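PDB 3TTY: beta-galactosidase, which catalyses the hydrolysis of terminal beta-D-galactose residues from beta-galactosides, working as a glycoside hydrolase built on a TIM barrel. Local coordinates for residues Leu78-Gly83 / Ile127-Leu132; Asp548-Glu553 / Ser582-Ser587; Asn438-Met443 / Glu618-Val623; Asn113-Ser118 / Cys155-Cys160. One frame throughout, in Å; residues are numbered along the deposited sequence.

Contact 1: residues Leu78-Gly83 / Ile127-Leu132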
loop_
_atom_site.group_PDB
_atom_site.type_symbol
_atom_site.label_atom_id
_atom_site.label_comp_id
_atom_site.label_asym_id
_atom_site.label_seq_id
_atom_site.Cartn_x
_atom_site.Cartn_y
_atom_site.Cartn_z
ATOM N N LEU A 78 35.958 -11.502 16.978
ATOM C CA LEU A 78 35.565 -10.519 17.982
ATOM C C LEU A 78 34.956 -9.272 17.350
ATOM O O LEU A 78 35.600 -8.596 16.553
ATOM C CB LEU A 78 36.749 -10.145 18.887
ATOM C CG LEU A 78 36.459 -9.145 20.017
ATOM C CD1 LEU A 78 35.346 -9.644 20.963
ATOM C CD2 LEU A 78 37.707 -8.822 20.808
ATOM N N ALA A 79 33.714 -8.973 17.714
ATOM C CA ALA A 79 33.026 -7.800 17.179
ATOM C C ALA A 79 33.291 -6.555 18.040
ATOM O O ALA A 79 33.548 -6.655 19.236
ATOM C CB ALA A 79 31.523 -8.074 17.048
ATOM N N THR A 80 33.229 -5.383 17.421
ATOM C CA THR A 80 33.424 -4.125 18.135
ATOM C C THR A 80 32.175 -3.647 18.880
ATOM O O THR A 80 32.256 -2.694 19.660
ATOM C CB THR A 80 33.841 -3.016 17.168
ATOM O OG1 THR A 80 32.834 -2.880 16.161
ATOM C CG2 THR A 80 35.162 -3.365 16.512
ATOM N N SER A 81 31.030 -4.279 18.620
ATOM C CA SER A 81 29.781 -3.952 19.319
ATOM C C SER A 81 29.169 -2.623 18.888
ATOM O O SER A 81 28.268 -2.121 19.549
ATOM C CB SER A 81 29.987 -3.916 20.836
ATOM O OG SER A 81 29.306 -4.973 21.482
ATOM N N THR A 82 29.640 -2.057 17.787
ATOM C CA THR A 82 29.148 -0.751 17.358
ATOM C C THR A 82 27.886 -0.762 16.484
ATOM O O THR A 82 27.432 0.289 16.042
ATOM C CB THR A 82 30.260 0.054 16.651
ATOM O OG1 THR A 82 30.711 -0.667 15.500
ATOM C CG2 THR A 82 31.439 0.300 17.610
ATOM N N GLY A 83 27.312 -1.936 16.238
ATOM C CA GLY A 83 26.136 -2.036 15.383
ATOM C C GLY A 83 24.836 -1.571 16.033
ATOM O O GLY A 83 23.823 -1.428 15.364
ATOM N N ILE A 127 36.644 5.058 20.141
ATOM C CA ILE A 127 37.154 4.697 21.454
ATOM C C ILE A 127 36.878 3.229 21.803
ATOM O O ILE A 127 37.785 2.513 22.239
ATOM C CB ILE A 127 36.609 5.636 22.546
ATOM C CG1 ILE A 127 37.155 7.049 22.314
ATOM C CG2 ILE A 127 36.999 5.127 23.937
ATOM C CD1 ILE A 127 36.687 8.085 23.331
ATOM N N LEU A 128 35.642 2.774 21.600
ATOM C CA LEU A 128 35.287 1.393 21.955
ATOM C C LEU A 128 36.155 0.365 21.218
ATOM O O LEU A 128 36.695 -0.557 21.831
ATOM C CB LEU A 128 33.801 1.111 21.715
ATOM C CG LEU A 128 33.295 -0.301 22.033
ATOM C CD1 LEU A 128 33.704 -0.754 23.447
ATOM C CD2 LEU A 128 31.780 -0.380 21.850
ATOM N N ALA A 129 36.273 0.524 19.907
ATOM C CA ALA A 129 37.098 -0.360 19.107
ATOM C C ALA A 129 38.553 -0.297 19.585
ATOM O O ALA A 129 39.233 -1.313 19.669
ATOM C CB ALA A 129 37.000 0.027 17.632
ATOM N N GLY A 130 39.021 0.905 19.904
ATOM C CA GLY A 130 40.365 1.082 20.419
ATOM C C GLY A 130 40.615 0.323 21.709
ATOM O O GLY A 130 41.585 -0.411 21.820
ATOM N N LYS A 131 39.738 0.505 22.689
ATOM C CA LYS A 131 39.906 -0.141 23.985
ATOM C C LYS A 131 39.845 -1.654 23.890
ATOM O O LYS A 131 40.559 -2.344 24.606
ATOM C CB LYS A 131 38.864 0.360 24.987
ATOM C CG LYS A 131 39.120 1.781 25.509
ATOM C CD LYS A 131 38.023 2.220 26.469
ATOM C CE LYS A 131 38.374 3.538 27.151
ATOM N NZ LYS A 131 39.612 3.421 27.970
ATOM N N LEU A 132 38.986 -2.178 23.026
ATOM C CA LEU A 132 38.907 -3.625 22.845
ATOM C C LEU A 132 40.219 -4.177 22.282
ATOM O O LEU A 132 40.731 -5.192 22.760
ATOM C CB LEU A 132 37.743 -4.009 21.922
ATOM C CG LEU A 132 36.320 -3.908 22.479
ATOM C CD1 LEU A 132 35.310 -3.834 21.352
ATOM C CD2 LEU A 132 35.998 -5.072 23.420
#

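Contact 2: residues Asp548-Glu553 / Ser582-Ser587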
loop_
_atom_site.group_PDB
_atom_site.type_symbol
_atom_site.label_atom_id
_atom_site.label_comp_id
_atom_site.label_asym_id
_atom_site.label_seq_id
_atom_site.Cartn_x
_atom_site.Cartn_y
_atom_site.Cartn_z
ATOM N N ASP A 548 14.500 -2.818 -28.016
ATOM C CA ASP A 548 15.291 -1.800 -28.697
ATOM C C ASP A 548 15.063 -1.884 -30.202
ATOM O O ASP A 548 15.136 -2.966 -30.777
ATOM C CB ASP A 548 16.775 -2.010 -28.399
ATOM C CG ASP A 548 17.413 -0.805 -27.746
ATOM O OD1 ASP A 548 16.755 0.264 -27.712
ATOM O OD2 ASP A 548 18.571 -0.922 -27.282
ATOM N N VAL A 549 14.790 -0.756 -30.851
ATOM C CA VAL A 549 14.680 -0.743 -32.317
ATOM C C VAL A 549 16.008 -0.257 -32.862
ATOM O O VAL A 549 16.349 0.909 -32.679
ATOM C CB VAL A 549 13.550 0.183 -32.790
ATOM C CG1 VAL A 549 13.474 0.222 -34.319
ATOM C CG2 VAL A 549 12.232 -0.270 -32.199
ATOM N N ILE A 550 16.779 -1.138 -33.497
ATOM C CA ILE A 550 18.175 -0.796 -33.817
ATOM C C ILE A 550 18.529 -0.890 -35.299
ATOM O O ILE A 550 17.768 -1.444 -36.089
ATOM C CB ILE A 550 19.148 -1.680 -33.030
ATOM C CG1 ILE A 550 19.140 -3.107 -33.582
ATOM C CG2 ILE A 550 18.771 -1.696 -31.556
ATOM C CD1 ILE A 550 20.114 -4.016 -32.876
ATOM N N HIS A 551 19.683 -0.340 -35.673
ATOM C CA HIS A 551 20.165 -0.456 -37.048
ATOM C C HIS A 551 21.552 -1.069 -37.114
ATOM O O HIS A 551 22.483 -0.597 -36.458
ATOM C CB HIS A 551 20.197 0.908 -37.738
ATOM C CG HIS A 551 18.895 1.638 -37.696
ATOM N ND1 HIS A 551 17.966 1.561 -38.713
ATOM C CD2 HIS A 551 18.361 2.454 -36.754
ATOM C CE1 HIS A 551 16.920 2.310 -38.403
ATOM N NE2 HIS A 551 17.135 2.861 -37.221
ATOM N N ALA A 552 21.699 -2.112 -37.923
ATOM C CA ALA A 552 23.015 -2.712 -38.125
ATOM C C ALA A 552 23.875 -1.776 -38.968
ATOM O O ALA A 552 23.480 -1.372 -40.057
ATOM C CB ALA A 552 22.892 -4.068 -38.793
ATOM N N GLU A 553 25.041 -1.420 -38.446
ATOM C CA GLU A 553 25.964 -0.555 -39.155
ATOM C C GLU A 553 27.141 -1.387 -39.643
ATOM O O GLU A 553 27.334 -1.539 -40.846
ATOM C CB GLU A 553 26.415 0.608 -38.256
ATOM C CG GLU A 553 25.254 1.515 -37.861
ATOM C CD GLU A 553 25.664 2.742 -37.064
ATOM O OE1 GLU A 553 26.331 2.601 -36.013
ATOM O OE2 GLU A 553 25.295 3.858 -37.487
ATOM N N SER A 582 31.375 -8.922 -30.727
ATOM C CA SER A 582 30.436 -8.365 -29.764
ATOM C C SER A 582 29.000 -8.666 -30.185
ATOM O O SER A 582 28.653 -8.605 -31.367
ATOM C CB SER A 582 30.645 -6.860 -29.576
ATOM O OG SER A 582 30.281 -6.149 -30.746
ATOM N N TYR A 583 28.176 -9.007 -29.197
ATOM C CA TYR A 583 26.794 -9.402 -29.428
ATOM C C TYR A 583 25.846 -8.450 -28.716
ATOM O O TYR A 583 25.955 -8.232 -27.514
ATOM C CB TYR A 583 26.567 -10.831 -28.917
ATOM C CG TYR A 583 27.306 -11.904 -29.694
ATOM C CD1 TYR A 583 26.695 -12.559 -30.758
ATOM C CD2 TYR A 583 28.606 -12.265 -29.361
ATOM C CE1 TYR A 583 27.352 -13.542 -31.468
ATOM C CE2 TYR A 583 29.275 -13.238 -30.075
ATOM C CZ TYR A 583 28.638 -13.873 -31.130
ATOM O OH TYR A 583 29.289 -14.850 -31.842
ATOM N N TYR A 584 24.908 -7.887 -29.461
ATOM C CA TYR A 584 23.914 -7.004 -28.880
ATOM C C TYR A 584 22.565 -7.707 -28.850
ATOM O O TYR A 584 22.082 -8.170 -29.880
ATOM C CB TYR A 584 23.810 -5.733 -29.706
ATOM C CG TYR A 584 23.071 -4.601 -29.038
ATOM C CD1 TYR A 584 23.755 -3.654 -28.289
ATOM C CD2 TYR A 584 21.696 -4.457 -29.178
ATOM C CE1 TYR A 584 23.089 -2.604 -27.682
ATOM C CE2 TYR A 584 21.011 -3.401 -28.564
ATOM C CZ TYR A 584 21.719 -2.479 -27.825
ATOM O OH TYR A 584 21.080 -1.425 -27.216
ATOM N N VAL A 585 21.964 -7.791 -27.667
ATOM C CA VAL A 585 20.672 -8.458 -27.509
ATOM C C VAL A 585 19.618 -7.401 -27.247
ATOM O O VAL A 585 19.538 -6.867 -26.131
ATOM C CB VAL A 585 20.692 -9.466 -26.328
ATOM C CG1 VAL A 585 19.387 -10.237 -26.271
ATOM C CG2 VAL A 585 21.874 -10.424 -26.461
ATOM N N ALA A 586 18.806 -7.104 -28.262
ATOM C CA ALA A 586 17.941 -5.914 -28.235
ATOM C C ALA A 586 16.675 -6.042 -27.403
ATOM O O ALA A 586 15.895 -5.103 -27.320
ATOM C CB ALA A 586 17.592 -5.461 -29.661
ATOM N N SER A 587 16.461 -7.200 -26.794
ATOM C CA SER A 587 15.297 -7.387 -25.940
ATOM C C SER A 587 15.659 -8.314 -24.790
ATOM O O SER A 587 16.792 -8.798 -24.708
ATOM C CB SER A 587 14.126 -7.955 -26.743
ATOM O OG SER A 587 12.914 -7.851 -26.033
#

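Contact 3: residues Asn438-Met443 / Glu618-Val623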
loop_
_atom_site.group_PDB
_atom_site.type_symbol
_atom_site.label_atom_id
_atom_site.label_comp_id
_atom_site.label_asym_id
_atom_site.label_seq_id
_atom_site.Cartn_x
_atom_site.Cartn_y
_atom_site.Cartn_z
ATOM N N ASN A 438 26.619 -25.439 -16.194
ATOM C CA ASN A 438 27.829 -25.658 -15.414
ATOM C C ASN A 438 29.039 -24.968 -16.058
ATOM O O ASN A 438 30.162 -25.478 -16.022
ATOM C CB ASN A 438 28.092 -27.160 -15.214
ATOM C CG ASN A 438 26.917 -27.884 -14.552
ATOM O OD1 ASN A 438 26.265 -27.351 -13.649
ATOM N ND2 ASN A 438 26.641 -29.099 -15.007
ATOM N N ILE A 439 28.799 -23.808 -16.658
ATOM C CA ILE A 439 29.892 -23.009 -17.194
ATOM C C ILE A 439 30.423 -22.188 -16.044
ATOM O O ILE A 439 29.689 -21.399 -15.454
ATOM C CB ILE A 439 29.430 -22.041 -18.314
ATOM C CG1 ILE A 439 28.666 -22.780 -19.423
ATOM C CG2 ILE A 439 30.623 -21.288 -18.888
ATOM C CD1 ILE A 439 29.561 -23.500 -20.403
ATOM N N GLN A 440 31.691 -22.384 -15.712
ATOM C CA GLN A 440 32.302 -21.665 -14.607
ATOM C C GLN A 440 32.307 -20.172 -14.915
ATOM O O GLN A 440 32.778 -19.750 -15.972
ATOM C CB GLN A 440 33.722 -22.167 -14.384
ATOM C CG GLN A 440 34.438 -21.498 -13.224
ATOM C CD GLN A 440 33.868 -21.895 -11.866
ATOM O OE1 GLN A 440 33.093 -22.859 -11.750
ATOM N NE2 GLN A 440 34.247 -21.144 -10.829
ATOM N N THR A 441 31.779 -19.375 -13.995
ATOM C CA THR A 441 31.601 -17.953 -14.243
ATOM C C THR A 441 31.940 -17.115 -13.010
ATOM O O THR A 441 31.721 -17.541 -11.872
ATOM C CB THR A 441 30.146 -17.656 -14.633
ATOM O OG1 THR A 441 29.302 -18.041 -13.549
ATOM C CG2 THR A 441 29.734 -18.457 -15.838
ATOM N N ASP A 442 32.489 -15.930 -13.244
ATOM C CA ASP A 442 32.743 -14.961 -12.182
ATOM C C ASP A 442 31.851 -13.750 -12.353
ATOM O O ASP A 442 31.752 -13.202 -13.455
ATOM C CB ASP A 442 34.175 -14.439 -12.246
ATOM C CG ASP A 442 35.189 -15.489 -11.937
ATOM O OD1 ASP A 442 34.821 -16.498 -11.295
ATOM O OD2 ASP A 442 36.358 -15.280 -12.323
ATOM N N MET A 443 31.235 -13.316 -11.257
ATOM C CA MET A 443 30.617 -12.000 -11.200
ATOM C C MET A 443 31.743 -10.998 -10.983
ATOM O O MET A 443 32.591 -11.199 -10.112
ATOM C CB MET A 443 29.613 -11.930 -10.050
ATOM C CG MET A 443 28.430 -12.871 -10.201
ATOM S SD MET A 443 27.428 -12.470 -11.637
ATOM C CE MET A 443 27.197 -10.711 -11.381
ATOM N N GLU A 618 23.883 -28.690 -9.572
ATOM C CA GLU A 618 24.816 -27.610 -9.803
ATOM C C GLU A 618 26.256 -28.091 -9.726
ATOM O O GLU A 618 26.634 -28.838 -8.819
ATOM C CB GLU A 618 24.569 -26.500 -8.788
ATOM C CG GLU A 618 25.619 -25.409 -8.793
ATOM C CD GLU A 618 25.395 -24.416 -7.678
ATOM O OE1 GLU A 618 24.432 -24.603 -6.904
ATOM O OE2 GLU A 618 26.191 -23.464 -7.567
ATOM N N VAL A 619 27.064 -27.667 -10.689
ATOM C CA VAL A 619 28.485 -27.941 -10.614
ATOM C C VAL A 619 29.310 -26.655 -10.672
ATOM O O VAL A 619 29.102 -25.814 -11.544
ATOM C CB VAL A 619 28.930 -28.898 -11.726
ATOM C CG1 VAL A 619 30.392 -29.268 -11.535
ATOM C CG2 VAL A 619 28.051 -30.141 -11.735
ATOM N N ALA A 620 30.250 -26.513 -9.746
ATOM C CA ALA A 620 31.121 -25.351 -9.730
ATOM C C ALA A 620 32.524 -25.778 -9.342
ATOM O O ALA A 620 32.710 -26.805 -8.695
ATOM C CB ALA A 620 30.591 -24.297 -8.768
ATOM N N GLU A 621 33.516 -24.979 -9.721
ATOM C CA GLU A 621 34.895 -25.396 -9.576
ATOM C C GLU A 621 35.736 -24.397 -8.803
ATOM O O GLU A 621 35.649 -23.192 -9.027
ATOM C CB GLU A 621 35.529 -25.629 -10.957
ATOM C CG GLU A 621 36.998 -26.078 -10.888
ATOM C CD GLU A 621 37.727 -25.961 -12.228
ATOM O OE1 GLU A 621 37.708 -24.860 -12.820
ATOM O OE2 GLU A 621 38.309 -26.970 -12.695
ATOM N N ARG A 622 36.552 -24.912 -7.891
ATOM C CA ARG A 622 37.634 -24.142 -7.301
ATOM C C ARG A 622 38.941 -24.886 -7.562
ATOM O O ARG A 622 38.979 -26.116 -7.543
ATOM C CB ARG A 622 37.414 -23.931 -5.799
ATOM C CG ARG A 622 36.207 -23.067 -5.446
ATOM C CD ARG A 622 36.006 -22.946 -3.930
ATOM N NE ARG A 622 37.040 -22.140 -3.287
ATOM C CZ ARG A 622 37.100 -21.872 -1.986
ATOM N NH1 ARG A 622 36.180 -22.337 -1.153
ATOM N NH2 ARG A 622 38.097 -21.148 -1.510
ATOM N N VAL A 623 40.007 -24.132 -7.794
ATOM C CA VAL A 623 41.290 -24.691 -8.187
ATOM C C VAL A 623 42.392 -24.227 -7.249
ATOM O O VAL A 623 42.500 -23.045 -6.931
ATOM C CB VAL A 623 41.653 -24.271 -9.628
ATOM C CG1 VAL A 623 43.071 -24.691 -9.965
ATOM C CG2 VAL A 623 40.652 -24.849 -10.627
HETATM O O HOH W 1 29.954 -23.273 -12.736
#

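Contact 4: residues Asn113-Ser118 / Cys155-Cys160. With ZN (zinc ion), chain G.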
loop_
_atom_site.group_PDB
_atom_site.type_symbol
_atom_site.label_atom_id
_atom_site.label_comp_id
_atom_site.label_asym_id
_atom_site.label_seq_id
_atom_site.Cartn_x
_atom_site.Cartn_y
_atom_site.Cartn_z
ATOM N N ASN A 113 21.458 1.738 12.953
ATOM C CA ASN A 113 20.823 2.979 12.550
ATOM C C ASN A 113 21.451 4.224 13.207
ATOM O O ASN A 113 20.759 5.209 13.460
ATOM C CB ASN A 113 19.308 2.902 12.831
ATOM C CG ASN A 113 19.003 2.549 14.291
ATOM O OD1 ASN A 113 19.904 2.562 15.142
ATOM N ND2 ASN A 113 17.732 2.245 14.590
ATOM N N SER A 114 22.753 4.185 13.490
ATOM C CA SER A 114 23.437 5.384 13.975
ATOM C C SER A 114 23.751 6.324 12.807
ATOM O O SER A 114 24.122 5.878 11.729
ATOM C CB SER A 114 24.725 5.029 14.725
ATOM O OG SER A 114 24.449 4.305 15.918
ATOM N N CYS A 115 23.587 7.626 12.999
ATOM C CA CYS A 115 23.918 8.540 11.913
ATOM C C CYS A 115 25.414 8.435 11.638
ATOM O O CYS A 115 26.225 8.634 12.540
ATOM C CB CYS A 115 23.526 9.982 12.244
ATOM S SG CYS A 115 24.377 11.189 11.202
ATOM N N PRO A 116 25.783 8.111 10.390
ATOM C CA PRO A 116 27.190 7.881 10.049
ATOM C C PRO A 116 27.977 9.190 10.036
ATOM O O PRO A 116 29.196 9.175 9.977
ATOM C CB PRO A 116 27.113 7.291 8.642
ATOM C CG PRO A 116 25.887 7.894 8.070
ATOM C CD PRO A 116 24.909 8.024 9.208
ATOM N N ASN A 117 27.279 10.315 10.095
ATOM C CA ASN A 117 27.947 11.601 10.156
ATOM C C ASN A 117 27.845 12.230 11.533
ATOM O O ASN A 117 27.976 13.440 11.681
ATOM C CB ASN A 117 27.409 12.542 9.077
ATOM C CG ASN A 117 28.007 12.247 7.722
ATOM O OD1 ASN A 117 29.230 12.257 7.565
ATOM N ND2 ASN A 117 27.159 11.935 6.745
ATOM N N SER A 118 27.631 11.388 12.540
ATOM C CA SER A 118 27.427 11.844 13.913
ATOM C C SER A 118 28.733 11.991 14.694
ATOM O O SER A 118 29.513 11.051 14.805
ATOM C CB SER A 118 26.480 10.891 14.639
ATOM O OG SER A 118 26.595 11.018 16.043
ATOM N N CYS A 155 20.482 8.100 6.031
ATOM C CA CYS A 155 20.089 9.125 6.977
ATOM C C CYS A 155 19.926 10.445 6.224
ATOM O O CYS A 155 20.636 10.701 5.249
ATOM C CB CYS A 155 21.142 9.275 8.065
ATOM S SG CYS A 155 20.735 10.539 9.307
ATOM N N TYR A 156 18.989 11.272 6.684
ATOM C CA TYR A 156 18.672 12.539 6.038
ATOM C C TYR A 156 18.674 13.677 7.039
ATOM O O TYR A 156 18.001 14.680 6.825
ATOM C CB TYR A 156 17.311 12.448 5.348
ATOM C CG TYR A 156 17.236 11.315 4.340
ATOM C CD1 TYR A 156 17.617 11.514 3.011
ATOM C CD2 TYR A 156 16.801 10.042 4.718
ATOM C CE1 TYR A 156 17.550 10.493 2.088
ATOM C CE2 TYR A 156 16.728 9.006 3.798
ATOM C CZ TYR A 156 17.107 9.240 2.488
ATOM O OH TYR A 156 17.051 8.229 1.576
ATOM N N CYS A 157 19.436 13.527 8.126
ATOM C CA CYS A 157 19.465 14.546 9.183
ATOM C C CYS A 157 20.256 15.798 8.761
ATOM O O CYS A 157 20.863 15.847 7.693
ATOM C CB CYS A 157 20.040 13.972 10.495
ATOM S SG CYS A 157 21.876 13.860 10.555
ATOM N N ASP A 158 20.247 16.809 9.610
ATOM C CA ASP A 158 21.013 18.023 9.353
ATOM C C ASP A 158 22.513 17.830 9.125
ATOM O O ASP A 158 23.106 18.477 8.260
ATOM C CB ASP A 158 20.817 19.000 10.493
ATOM C CG ASP A 158 20.147 20.243 10.040
ATOM O OD1 ASP A 158 18.896 20.217 9.930
ATOM O OD2 ASP A 158 20.878 21.222 9.750
ATOM N N ASN A 159 23.128 16.959 9.915
ATOM C CA ASN A 159 24.550 16.699 9.776
ATOM C C ASN A 159 24.898 16.021 8.456
ATOM O O ASN A 159 25.901 16.361 7.817
ATOM C CB ASN A 159 25.077 15.923 10.990
ATOM C CG ASN A 159 25.100 16.783 12.244
ATOM O OD1 ASN A 159 25.204 18.009 12.156
ATOM N ND2 ASN A 159 24.984 16.160 13.404
ATOM N N CYS A 160 24.066 15.071 8.040
ATOM C CA CYS A 160 24.271 14.439 6.752
ATOM C C CYS A 160 24.070 15.470 5.661
ATOM O O CYS A 160 24.812 15.498 4.692
ATOM C CB CYS A 160 23.341 13.240 6.555
ATOM S SG CYS A 160 23.893 11.770 7.451
HETATM ZN ZN ZN G . 22.762 11.774 9.460
#

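Contact 1: residues Leu78-Gly83 / Ile127-Leu132
Leu128 and Leu132, one turn apart on helix 119-135, each bring a methyl group to the backbone oxygen of Thr80, just past the end of strand 75-79. CD2 of Leu128 makes the tighter approach, 3.2 Å from Thr80 O, while CD1 of Leu132 lies 3.7 Å from Thr80 O. Different torsions produce this convergence: CG of Leu128 is anti to the backbone N (chi1 180°), whereas CG of Leu132 is rotated beside the N (chi1 -74°). Thr80 divides its duties. Its methyl CG2 meets CB of Ala129 at 4.0 Å, and a chi1 of 58° sets OG1 between the backbone N and the carbonyl carbon, where it bonds to Ser148 N and to Glu236 of helix 215-243. The Leu128 methyl CD2 also grazes CB of Ser81 at 4.1 Å and CG2 of Thr82 at 4.3 Å. The hydroxyls of these two residues have other partners: Ser81 OG bonds to Asn43 O and Ser46 N, Thr82 OG1 to Glu236. Strand 75-79 and helix 119-135 belong to one beta-alpha-beta crossover of the TIM barrel. No hydrogen bond joins the two segments across the 260 Å² they bury, which implies that the helix rests on the strand end through van der Waals contact of leucine and alanine methyls with the Thr80 carbonyl and side chain, while the hydroxyls serve other parts of the barrel.

Contact 2: residues Asp548-Glu553 / Ser582-Ser587
Tyr584 presents its hydroxyl to the carboxylate of Asp548, and the two side chains cross at about a right angle. The evidence for a directed bond is threefold: Tyr584 OH donates to Asp548 OD2 over 2.6 Å, OD2 lies in the plane of the ring at its edge, and the carboxylate is turned only 22° from that plane. The hydroxyl meets OD2 nearly along the C-O axis. A chi1 of -166°, which swings CG of Tyr584 to the far side of CB from the backbone N, extends the ring across to strand 546-552. Ile550 runs past the tyrosine in the opposite direction, its CD1 4.0 Å from CD2 of Tyr584 in an oblique approach and 4.3 Å from CB of Ala586. A phenylalanine at Tyr584 would keep the ring beside Ile550 but would probably leave the buried Asp548 OD2 without its hydroxyl mate and the carboxylate freer to turn. The backbone of Asp548 is also tied: its N donates to Ala586 O over 2.8 Å, almost straight at 171° and in the carbonyl plane. Asp548 CB stands 3.8 Å from Ala586 CB. Thr573 of strand 570-577 touches both Ile550 and Tyr584. Through this one backbone bond and these four side chains, the two-stranded antiparallel sheet of 512-519 and 546-552 joins the large mixed sheet of the trimerisation domain, which contains strand 580-585.

Contact 3: residues Asn438-Met443 / Glu618-Val623
Asn438 and Gln440 each lend a side-chain oxygen to a backbone N-H of strand 617-624. Asn438 OD1 accepts from Val619 N over 3.1 Å, with the donor 59° above the carbonyl plane, and Gln440 OE1 accepts from Glu621 N over 3.0 Å, with the donor 40° above its plane. Neither donor therefore lies on a lone pair. The Asn438 amide is also pressed obliquely against Val619, CG coming within 3.6 Å of Val619 CB and ND2 within 3.7 Å of Val619 CG2. Gln440 reaches the strand because its chain sets out with CG anti to the backbone N and then bends at chi2 (70°). Between the two bonds a water donates to Val619 O at 2.9 Å and, weakly, to Gln440 OE1 at 3.3 Å. Farther out, Asn438 ND2 is held by Leu611 O, which limits rotation of the amide. Asn438, at positive phi, is the C-prime residue of the Schellman motif that ends helix 423-435, with Ile439 N turned back to Leu434 O. On the other segment, Glu618 and Ala620 pair by backbone with strand 627-634, while the intervening Val619 and Glu621 meet the two amides. Strand 617-624 is outermost in its five-stranded sheet within the chain, and its polar edge is thus partly satisfied by borrowed carboxamide oxygens and a water, a directional polar seam between the trimerisation and C-terminal domains.

Contact 4: residues Asn113-Ser118 / Cys155-Cys160
Cys115 on one segment and Cys155, Cys157 and Cys160 on the other close round a zinc ion, with metal bonds from 2.3 Å between Cys160 SG and the zinc to 2.5 Å between Cys157 SG and the zinc. This is the tight side. Backbone N-H groups point to the sulfurs: Cys157 N donates to Cys155 SG at 3.5 Å, Cys160 N to Cys157 SG at 3.5 Å, and Asn117 N, weakly, to Cys115 SG at 3.2 Å. Such donors would probably draw off some thiolate charge. Asn117 adds the one hydrogen bond across the segments, ND2 to Cys160 SG at 3.3 Å, nearly straight at 175° and with the sulfur only 3° out of the amide plane; ND2 also bonds to Ser228 OG. Replacing Asn117 by an alanine is likely to leave Cys160 SG and Ser228 OG without this shared donor. The site is a four-cysteine zinc centre that ties the loop before helix 119-135, where Cys115 to Ser118 form a type I turn, to the start of helix 158-172. Cys157 is the N-cap of that helix, and its chi1 of 80° places SG where it can accept the capping bond from Cys160 N while binding zinc. Beside the metal, Pro116 CD packs on Cys155 CB at 4.1 Å. Contact slackens on the solvent side at the partly exposed Asn159, whose CB merely approaches Asn117 O to 3.9 Å.

In the fold
Contacts 1 and 4 share the barrel domain and alternate along the chain: 78-83, 113-118, 127-132, then 155-160. Their centres are 20 Å apart and their nearest atoms about 5 Å, and helix 119-135 connects them, since it begins just after the zinc loop and supplies the second segment of contact 1. Contacts 2 and 3 come later. Contact 2 falls wholly between the two segments of contact 3, and both reach the large mixed sheet of the trimerisation domain, with centres 29 Å apart. Contact 3 lies on the opposite side of the chain's centre from contacts 1 and 4. Two contacts thus lie within the barrel domain, one within the trimerisation domain, and one joins the trimerisation and C-terminal domains.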